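Local coordinates for ornithine carbamoyltransferase (Giardia intestinalis, PDB 3GRF), which probably catalyses carbamoyl transfer between carbamoyl phosphate and ornithine, with citrulline on the other side of the reaction, in the arginine degradation pathway of a human parasite, at residues H9-I13 with P135-V139; T64-L69 with L311-M315; C140-T144 with E306-H312. All coordinates share one frame; numbering follows the deposited sequence.

Contact 1 (H9-I13 with P135-V139); sequences HLLTI and PLQMV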
loop_
_atom_site.group_PDB
_atom_site.type_symbol
_atom_site.label_atom_id
_atom_site.label_comp_id
_atom_site.label_asym_id
_atom_site.label_seq_id
_atom_site.Cartn_x
_atom_site.Cartn_y
_atom_site.Cartn_z
ATOM N N HIS A 9 -1.202 -17.702 -18.128
ATOM C CA HIS A 9 -0.184 -16.868 -17.526
ATOM C C HIS A 9 0.420 -15.959 -18.603
ATOM O O HIS A 9 -0.023 -15.986 -19.755
ATOM C CB HIS A 9 0.912 -17.743 -16.921
ATOM C CG HIS A 9 0.383 -18.511 -15.681
ATOM N ND1 HIS A 9 0.018 -17.845 -14.525
ATOM C CD2 HIS A 9 0.161 -19.827 -15.442
ATOM C CE1 HIS A 9 -0.396 -18.718 -13.629
ATOM N NE2 HIS A 9 -0.320 -19.929 -14.161
ATOM N N LEU A 10 1.429 -15.187 -18.245
ATOM C CA LEU A 10 2.140 -14.312 -19.167
ATOM C C LEU A 10 3.530 -14.233 -18.597
ATOM O O LEU A 10 3.876 -13.305 -17.867
ATOM C CB LEU A 10 1.501 -12.888 -19.235
ATOM C CG LEU A 10 2.007 -11.862 -20.260
ATOM C CD1 LEU A 10 1.575 -12.238 -21.671
ATOM C CD2 LEU A 10 1.507 -10.459 -19.927
ATOM N N LEU A 11 4.348 -15.225 -18.925
ATOM C CA LEU A 11 5.703 -15.306 -18.439
ATOM C C LEU A 11 6.681 -14.694 -19.456
ATOM O O LEU A 11 7.775 -14.262 -19.092
ATOM C CB LEU A 11 6.067 -16.762 -18.127
ATOM C CG LEU A 11 5.299 -17.614 -17.079
ATOM C CD1 LEU A 11 6.296 -18.390 -16.245
ATOM C CD2 LEU A 11 4.369 -16.846 -16.134
ATOM N N THR A 12 6.252 -14.663 -20.724
ATOM C CA THR A 12 6.971 -14.007 -21.802
ATOM C C THR A 12 5.903 -13.506 -22.743
ATOM O O THR A 12 4.725 -13.841 -22.570
ATOM C CB THR A 12 8.029 -14.955 -22.515
ATOM O OG1 THR A 12 7.400 -15.966 -23.297
ATOM C CG2 THR A 12 8.899 -15.651 -21.510
ATOM N N ILE A 13 6.286 -12.699 -23.725
ATOM C CA ILE A 13 5.257 -12.083 -24.561
ATOM C C ILE A 13 4.677 -13.068 -25.570
ATOM O O ILE A 13 3.541 -12.882 -26.031
ATOM C CB ILE A 13 5.722 -10.745 -25.202
ATOM C CG1 ILE A 13 4.503 -9.896 -25.551
ATOM C CG2 ILE A 13 6.628 -10.987 -26.437
ATOM C CD1 ILE A 13 3.733 -9.393 -24.354
ATOM N N PRO A 135 7.188 -8.848 -20.371
ATOM C CA PRO A 135 6.064 -8.726 -21.291
ATOM C C PRO A 135 5.232 -7.483 -21.074
ATOM O O PRO A 135 4.591 -7.015 -22.024
ATOM C CB PRO A 135 5.242 -10.003 -21.043
ATOM C CG PRO A 135 5.664 -10.504 -19.654
ATOM C CD PRO A 135 7.048 -9.978 -19.425
ATOM N N LEU A 136 5.216 -6.959 -19.842
ATOM C CA LEU A 136 4.544 -5.678 -19.541
ATOM C C LEU A 136 5.203 -4.513 -20.264
ATOM O O LEU A 136 4.545 -3.586 -20.755
ATOM C CB LEU A 136 4.549 -5.412 -18.031
ATOM C CG LEU A 136 3.673 -6.307 -17.147
ATOM C CD1 LEU A 136 4.012 -6.080 -15.637
ATOM C CD2 LEU A 136 2.241 -6.028 -17.435
ATOM N N GLN A 137 6.528 -4.565 -20.319
ATOM C CA GLN A 137 7.330 -3.627 -21.097
ATOM C C GLN A 137 7.050 -3.874 -22.570
ATOM O O GLN A 137 7.023 -2.931 -23.343
ATOM C CB GLN A 137 8.840 -3.877 -20.826
ATOM C CG GLN A 137 9.832 -2.797 -21.405
ATOM C CD GLN A 137 9.624 -1.404 -20.811
ATOM O OE1 GLN A 137 9.786 -1.225 -19.643
ATOM N NE2 GLN A 137 9.191 -0.442 -21.621
ATOM N N MET A 138 6.859 -5.139 -22.979
ATOM C CA MET A 138 6.714 -5.411 -24.417
ATOM C C MET A 138 5.435 -4.784 -24.917
ATOM O O MET A 138 5.466 -4.074 -25.903
ATOM C CB MET A 138 6.775 -6.913 -24.793
ATOM C CG MET A 138 8.122 -7.556 -24.559
ATOM S SD MET A 138 9.546 -6.736 -25.340
ATOM C CE MET A 138 10.026 -5.581 -24.085
ATOM N N VAL A 139 4.332 -4.982 -24.216
ATOM C CA VAL A 139 3.075 -4.326 -24.646
ATOM C C VAL A 139 3.238 -2.784 -24.668
ATOM O O VAL A 139 2.644 -2.099 -25.507
ATOM C CB VAL A 139 1.894 -4.651 -23.730
ATOM C CG1 VAL A 139 0.567 -4.062 -24.323
ATOM C CG2 VAL A 139 1.794 -6.136 -23.523
#

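Contact 2 (T64-L69 with L311-M315); sequences TAMTRL and LHSAM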
loop_
_atom_site.group_PDB
_atom_site.type_symbol
_atom_site.label_atom_id
_atom_site.label_comp_id
_atom_site.label_asym_id
_atom_site.label_seq_id
_atom_site.Cartn_x
_atom_site.Cartn_y
_atom_site.Cartn_z
ATOM N N THR A 64 -1.339 2.222 -10.269
ATOM C CA THR A 64 -2.151 3.217 -10.961
ATOM C C THR A 64 -3.123 2.571 -11.945
ATOM O O THR A 64 -4.286 3.029 -12.066
ATOM C CB THR A 64 -1.243 4.254 -11.683
ATOM O OG1 THR A 64 -0.371 4.805 -10.731
ATOM C CG2 THR A 64 -2.086 5.447 -12.262
ATOM N N ALA A 65 -2.662 1.518 -12.645
ATOM C CA ALA A 65 -3.498 0.833 -13.643
ATOM C C ALA A 65 -4.730 0.330 -12.961
ATOM O O ALA A 65 -5.834 0.543 -13.463
ATOM C CB ALA A 65 -2.750 -0.306 -14.350
ATOM N N MET A 66 -4.569 -0.260 -11.772
ATOM C CA MET A 66 -5.728 -0.851 -11.088
ATOM C C MET A 66 -6.683 0.188 -10.623
ATOM O O MET A 66 -7.882 0.004 -10.750
ATOM C CB MET A 66 -5.331 -1.766 -9.921
ATOM C CG MET A 66 -4.580 -3.049 -10.321
ATOM S SD MET A 66 -5.555 -4.239 -11.286
ATOM C CE MET A 66 -6.798 -4.619 -10.081
ATOM N N THR A 67 -6.176 1.293 -10.085
ATOM C CA THR A 67 -7.051 2.426 -9.687
ATOM C C THR A 67 -7.853 2.932 -10.870
ATOM O O THR A 67 -9.043 3.270 -10.750
ATOM C CB THR A 67 -6.214 3.564 -9.096
ATOM O OG1 THR A 67 -5.468 3.039 -7.987
ATOM C CG2 THR A 67 -7.097 4.730 -8.608
ATOM N N ARG A 68 -7.222 2.986 -12.033
ATOM C CA ARG A 68 -7.907 3.528 -13.232
ATOM C C ARG A 68 -9.020 2.653 -13.769
ATOM O O ARG A 68 -9.892 3.118 -14.503
ATOM C CB ARG A 68 -6.898 3.854 -14.315
ATOM C CG ARG A 68 -6.143 5.140 -13.979
ATOM C CD ARG A 68 -5.000 5.377 -14.932
ATOM N NE ARG A 68 -5.417 5.926 -16.228
ATOM C CZ ARG A 68 -5.368 7.213 -16.572
ATOM N NH1 ARG A 68 -4.958 8.118 -15.702
ATOM N NH2 ARG A 68 -5.757 7.601 -17.795
ATOM N N LEU A 69 -8.932 1.368 -13.411
ATOM C CA LEU A 69 -9.842 0.303 -13.799
ATOM C C LEU A 69 -10.825 0.124 -12.671
ATOM O O LEU A 69 -11.829 -0.528 -12.853
ATOM C CB LEU A 69 -9.049 -0.985 -14.000
ATOM C CG LEU A 69 -8.635 -1.574 -15.347
ATOM C CD1 LEU A 69 -8.909 -0.730 -16.551
ATOM C CD2 LEU A 69 -7.172 -1.979 -15.284
ATOM N N LEU A 311 1.794 2.481 -18.064
ATOM C CA LEU A 311 0.496 2.596 -17.395
ATOM C C LEU A 311 -0.595 1.976 -18.257
ATOM O O LEU A 311 -1.286 1.060 -17.846
ATOM C CB LEU A 311 0.168 4.074 -17.016
ATOM C CG LEU A 311 -1.320 4.350 -16.613
ATOM C CD1 LEU A 311 -1.787 3.514 -15.398
ATOM C CD2 LEU A 311 -1.680 5.787 -16.459
ATOM N N HIS A 312 -0.785 2.531 -19.442
ATOM C CA HIS A 312 -1.876 2.090 -20.299
ATOM C C HIS A 312 -1.702 0.650 -20.803
ATOM O O HIS A 312 -2.651 -0.090 -20.953
ATOM C CB HIS A 312 -1.958 3.063 -21.477
ATOM C CG HIS A 312 -1.873 4.500 -21.065
ATOM N ND1 HIS A 312 -2.832 5.104 -20.281
ATOM C CD2 HIS A 312 -0.915 5.430 -21.278
ATOM C CE1 HIS A 312 -2.485 6.357 -20.066
ATOM N NE2 HIS A 312 -1.328 6.581 -20.669
ATOM N N SER A 313 -0.476 0.244 -21.099
ATOM C CA SER A 313 -0.237 -1.172 -21.468
ATOM C C SER A 313 -0.451 -2.139 -20.288
ATOM O O SER A 313 -0.756 -3.317 -20.472
ATOM C CB SER A 313 1.153 -1.288 -22.034
ATOM O OG SER A 313 2.063 -0.746 -21.090
ATOM N N ALA A 314 -0.326 -1.625 -19.078
ATOM C CA ALA A 314 -0.577 -2.439 -17.894
ATOM C C ALA A 314 -2.055 -2.618 -17.736
ATOM O O ALA A 314 -2.488 -3.718 -17.410
ATOM C CB ALA A 314 0.035 -1.808 -16.619
ATOM N N MET A 315 -2.841 -1.549 -17.960
ATOM C CA MET A 315 -4.287 -1.625 -17.767
ATOM C C MET A 315 -4.857 -2.645 -18.747
ATOM O O MET A 315 -5.838 -3.330 -18.440
ATOM C CB MET A 315 -4.975 -0.274 -18.033
ATOM C CG MET A 315 -4.514 0.925 -17.198
ATOM S SD MET A 315 -5.220 2.520 -17.701
ATOM C CE MET A 315 -5.139 2.449 -19.481
#

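Contact 3 (C140-T144 with E306-H312); sequences CDFMT and EAGNRLH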
loop_
_atom_site.group_PDB
_atom_site.type_symbol
_atom_site.label_atom_id
_atom_site.label_comp_id
_atom_site.label_asym_id
_atom_site.label_seq_id
_atom_site.Cartn_x
_atom_site.Cartn_y
_atom_site.Cartn_z
ATOM N N CYS A 140 4.070 -2.262 -23.758
ATOM C CA CYS A 140 4.360 -0.836 -23.645
ATOM C C CYS A 140 5.039 -0.320 -24.874
ATOM O O CYS A 140 4.589 0.617 -25.515
ATOM C CB CYS A 140 5.304 -0.594 -22.466
ATOM S SG CYS A 140 5.633 1.178 -22.276
ATOM N N ASP A 141 6.161 -0.943 -25.196
ATOM C CA ASP A 141 7.009 -0.545 -26.325
ATOM C C ASP A 141 6.365 -0.672 -27.702
ATOM O O ASP A 141 6.365 0.268 -28.485
ATOM C CB ASP A 141 8.276 -1.366 -26.252
ATOM C CG ASP A 141 9.075 -1.070 -24.994
ATOM O OD1 ASP A 141 9.950 -1.881 -24.597
ATOM O OD2 ASP A 141 8.816 -0.008 -24.410
ATOM N N PHE A 142 5.751 -1.810 -27.993
ATOM C CA PHE A 142 5.091 -1.918 -29.294
ATOM C C PHE A 142 3.885 -0.996 -29.423
ATOM O O PHE A 142 3.642 -0.423 -30.481
ATOM C CB PHE A 142 4.780 -3.372 -29.618
ATOM C CG PHE A 142 6.004 -4.198 -29.740
ATOM C CD1 PHE A 142 6.357 -5.098 -28.728
ATOM C CD2 PHE A 142 6.861 -4.035 -30.834
ATOM C CE1 PHE A 142 7.488 -5.850 -28.834
ATOM C CE2 PHE A 142 8.027 -4.822 -30.950
ATOM C CZ PHE A 142 8.325 -5.713 -29.934
ATOM N N MET A 143 3.167 -0.806 -28.330
ATOM C CA MET A 143 2.171 0.260 -28.263
ATOM C C MET A 143 2.740 1.661 -28.571
ATOM O O MET A 143 2.128 2.442 -29.309
ATOM C CB MET A 143 1.496 0.239 -26.919
ATOM C CG MET A 143 0.483 1.402 -26.708
ATOM S SD MET A 143 0.426 1.967 -24.938
ATOM C CE MET A 143 -0.660 3.367 -25.156
ATOM N N THR A 144 3.899 1.977 -28.009
ATOM C CA THR A 144 4.578 3.251 -28.236
ATOM C C THR A 144 4.999 3.370 -29.695
ATOM O O THR A 144 4.846 4.435 -30.305
ATOM C CB THR A 144 5.840 3.387 -27.301
ATOM O OG1 THR A 144 5.434 3.311 -25.925
ATOM C CG2 THR A 144 6.607 4.699 -27.583
ATOM N N GLU A 306 7.269 6.717 -23.704
ATOM C CA GLU A 306 7.334 5.264 -23.653
ATOM C C GLU A 306 7.174 4.775 -22.201
ATOM O O GLU A 306 6.499 3.802 -21.980
ATOM C CB GLU A 306 8.656 4.764 -24.292
ATOM C CG GLU A 306 9.063 3.327 -23.943
ATOM C CD GLU A 306 10.421 2.934 -24.490
ATOM O OE1 GLU A 306 11.139 3.802 -24.979
ATOM O OE2 GLU A 306 10.811 1.752 -24.375
ATOM N N ALA A 307 7.792 5.435 -21.221
ATOM C CA ALA A 307 7.748 4.959 -19.829
ATOM C C ALA A 307 6.377 5.212 -19.233
ATOM O O ALA A 307 5.876 4.401 -18.481
ATOM C CB ALA A 307 8.811 5.647 -18.978
ATOM N N GLY A 308 5.758 6.332 -19.590
ATOM C CA GLY A 308 4.390 6.606 -19.205
ATOM C C GLY A 308 3.399 5.598 -19.746
ATOM O O GLY A 308 2.334 5.359 -19.121
ATOM N N ASN A 309 3.732 5.031 -20.915
ATOM C CA ASN A 309 2.892 4.021 -21.596
ATOM C C ASN A 309 2.898 2.665 -20.875
ATOM O O ASN A 309 2.076 1.794 -21.161
ATOM C CB ASN A 309 3.325 3.842 -23.070
ATOM C CG ASN A 309 2.807 4.963 -23.965
ATOM O OD1 ASN A 309 1.767 5.576 -23.693
ATOM N ND2 ASN A 309 3.506 5.218 -25.056
ATOM N N ARG A 310 3.787 2.491 -19.901
ATOM C CA ARG A 310 3.720 1.364 -18.980
ATOM C C ARG A 310 2.359 1.307 -18.337
ATOM O O ARG A 310 1.807 0.215 -18.147
ATOM C CB ARG A 310 4.813 1.416 -17.889
ATOM C CG ARG A 310 6.248 1.109 -18.389
ATOM C CD ARG A 310 6.330 -0.299 -19.036
ATOM N NE ARG A 310 6.119 -1.310 -17.990
ATOM C CZ ARG A 310 7.029 -1.694 -17.080
ATOM N NH1 ARG A 310 8.277 -1.233 -17.116
ATOM N NH2 ARG A 310 6.695 -2.563 -16.136
ATOM N N LEU A 311 1.794 2.481 -18.064
ATOM C CA LEU A 311 0.496 2.596 -17.395
ATOM C C LEU A 311 -0.595 1.976 -18.257
ATOM O O LEU A 311 -1.286 1.060 -17.846
ATOM C CB LEU A 311 0.168 4.074 -17.016
ATOM C CG LEU A 311 -1.320 4.350 -16.613
ATOM C CD1 LEU A 311 -1.787 3.514 -15.398
ATOM C CD2 LEU A 311 -1.680 5.787 -16.459
ATOM N N HIS A 312 -0.785 2.531 -19.442
ATOM C CA HIS A 312 -1.876 2.090 -20.299
ATOM C C HIS A 312 -1.702 0.650 -20.803
ATOM O O HIS A 312 -2.651 -0.090 -20.953
ATOM C CB HIS A 312 -1.958 3.063 -21.477
ATOM C CG HIS A 312 -1.873 4.500 -21.065
ATOM N ND1 HIS A 312 -2.832 5.104 -20.281
ATOM C CD2 HIS A 312 -0.915 5.430 -21.278
ATOM C CE1 HIS A 312 -2.485 6.357 -20.066
ATOM N NE2 HIS A 312 -1.328 6.581 -20.669
#

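Contact 1 (H9-I13 with P135-V139)
Ile-13 and Leu-10 both pack on Pro-135, the first residue of helix 135-151, which in the carbamoyltransferase fold is one of the two helices joining the carbamoyl-phosphate and amino-acid domains. The partner, 9-13, is an irregular loop tied by backbone hydrogen bonds from Leu-10 to Cys-125 and Asn-127. From CB outward, Ile-13 first meets Met-138: Ile-13 CB sits 4.0 Å from Met-138 CB, with CG2 branching off beside Met-138 CG. The longer branch, Ile-13 CG1, lies anti to the backbone N (chi1 -157°) and passes 3.8 Å from Met-138 CB. With chi2 at 67°, Ile-13 CD1 then points into the first helical turn, where it ends 3.7 Å from Pro-135 CB and 3.9 Å from Val-139 CG2. Met-138 shares only the base of its side chain here; beyond CG it bends away, and helix 173-185 covers it with Asp-177 and Leu-178. Leu-10 CG comes alongside the proline ring, 3.8 Å from Pro-135 CB. No hydrogen bond crosses the contact. Ile-13 CD1 lies 3.4 Å from Pro-135 O, the carbonyl oxygen that accepts the hydrogen bond from Val-139 N.

Contact 2 (T64-L69 with L311-M315)
Arg-68 lays its guanidinium over a methyl of Leu-311: Leu-311 CD2 stands 3.6 Å from the guanidinium plane, offset toward the rim, and Arg-68 CD meets the same methyl at 3.7 Å. The bend at chi3 (79°) folds the end of the arginine across the leucine, the two side chains crossing at about a right angle. At the guanidinium edge, Met-315 SD comes within 3.7 Å of Arg-68 NE. Further out, Arg-68 NH2 approaches the edge of the His-312 imidazole, 4.2 Å from His-312 CE1, with the two planes turned 78° apart; Leu-311 CG packs over one face of that ring.

Beside the arginine, helix 56-69 of the carbamoyl-phosphate domain and the C-terminal helix 303-322 meet through apolar groups, with one alanine at the centre. Their axes come within 8.7 Å and cross at -62°. The small Ala-65 lies at the close approach: Ala-65 CB touches Met-315 CG at 3.6 Å and Ala-314 CB at 3.9 Å. Leu-311 CD1 wedges in beside it, 3.5 Å from Ala-65 N, and also meets the Thr-64 methyl, CG2. The Thr-64 hydroxyl turns back to Val-60 O of its own helix. Leu-69 CD2 reaches the base of Met-315. Met-100 of a second subunit packs on both Thr-64 and Leu-311, which places the contact beside the subunit interface.

With no hydrogen bond between the segments, the fit rests on shape and dispersion, and a positive arginine this near would probably disfavour protonation of His-312.

Contact 3 (C140-T144 with E306-H312)
Thr-144 and Asn-309 supply the hydrogen bond between the two segments. Asn-309 ND2 donates to Thr-144 OG1 over 2.8 Å at a nearly straight 158°, the oxygen lying close to the plane of the amide. The threonine hydroxyl, Thr-144 OG1, in turn donates a hydrogen bond to Cys-140 O, 2.9 Å away, approaching from above the carbonyl plane; with OG1 anti to its carbonyl carbon (chi1 -60°) it faces that oxygen, which also accepts from Thr-144 N. Asn-309 is held from further directions, ND2 by Glu-147 and OD1 by Lys-32, which probably fixes the rotation of the amide.

A pair of acids forms the second group. Asp-141 OD2 and Glu-306 OE2 are 2.7 Å apart with their carboxylate planes 83° to each other, a separation that suggests one of them holds a proton. Gln-137 NE2 donates to Asp-141 OD2, Tyr-239 OH is hydrogen-bonded to Asp-141 OD1, and Asn-281 N donates to Glu-306. The helices carrying these groups, 135-151 and 303-322, are the pair that spans the two domains in this family, so the buried polar cluster lies where they cross.

Apolar contacts fill in around it. Met-143, bent at chi2, reaches the second helix with its sulfur and methyl, Met-143 SD 3.9 Å from Asn-309 CB and Met-143 CE 3.9 Å from His-312 CB. Thr-144 CG2 rests 3.9 Å from Glu-306 CB. Arg-310 doubles back through bends at chi2 and chi3, its NH2 hydrogen-bonded to Thr-58 OG1, and presents Arg-310 CD to Cys-140 CB at 3.6 Å.

In the fold
All three contacts are buried; their centres lie about 6, 9 and 16 Å from the centre of the chain for contacts 1, 3 and 2. Helix 135-151 serves contacts 1 and 3 with successive turns, and helix 303-322 serves contacts 2 and 3, whose segments overlap at Leu-311 and His-312, though only His-312 touches both partners; Leu-311 packs in contact 2 alone. Contact 1 stays within the carbamoyl-phosphate domain and is purely apolar. Contacts 2 and 3 bring the C-terminal helix against that domain, yet only contact 3 carries a hydrogen bond and paired acids between its segments. Both also touch a second subunit. Gln-137 and Arg-310 link contacts 1 and 3 through a weak hydrogen bond.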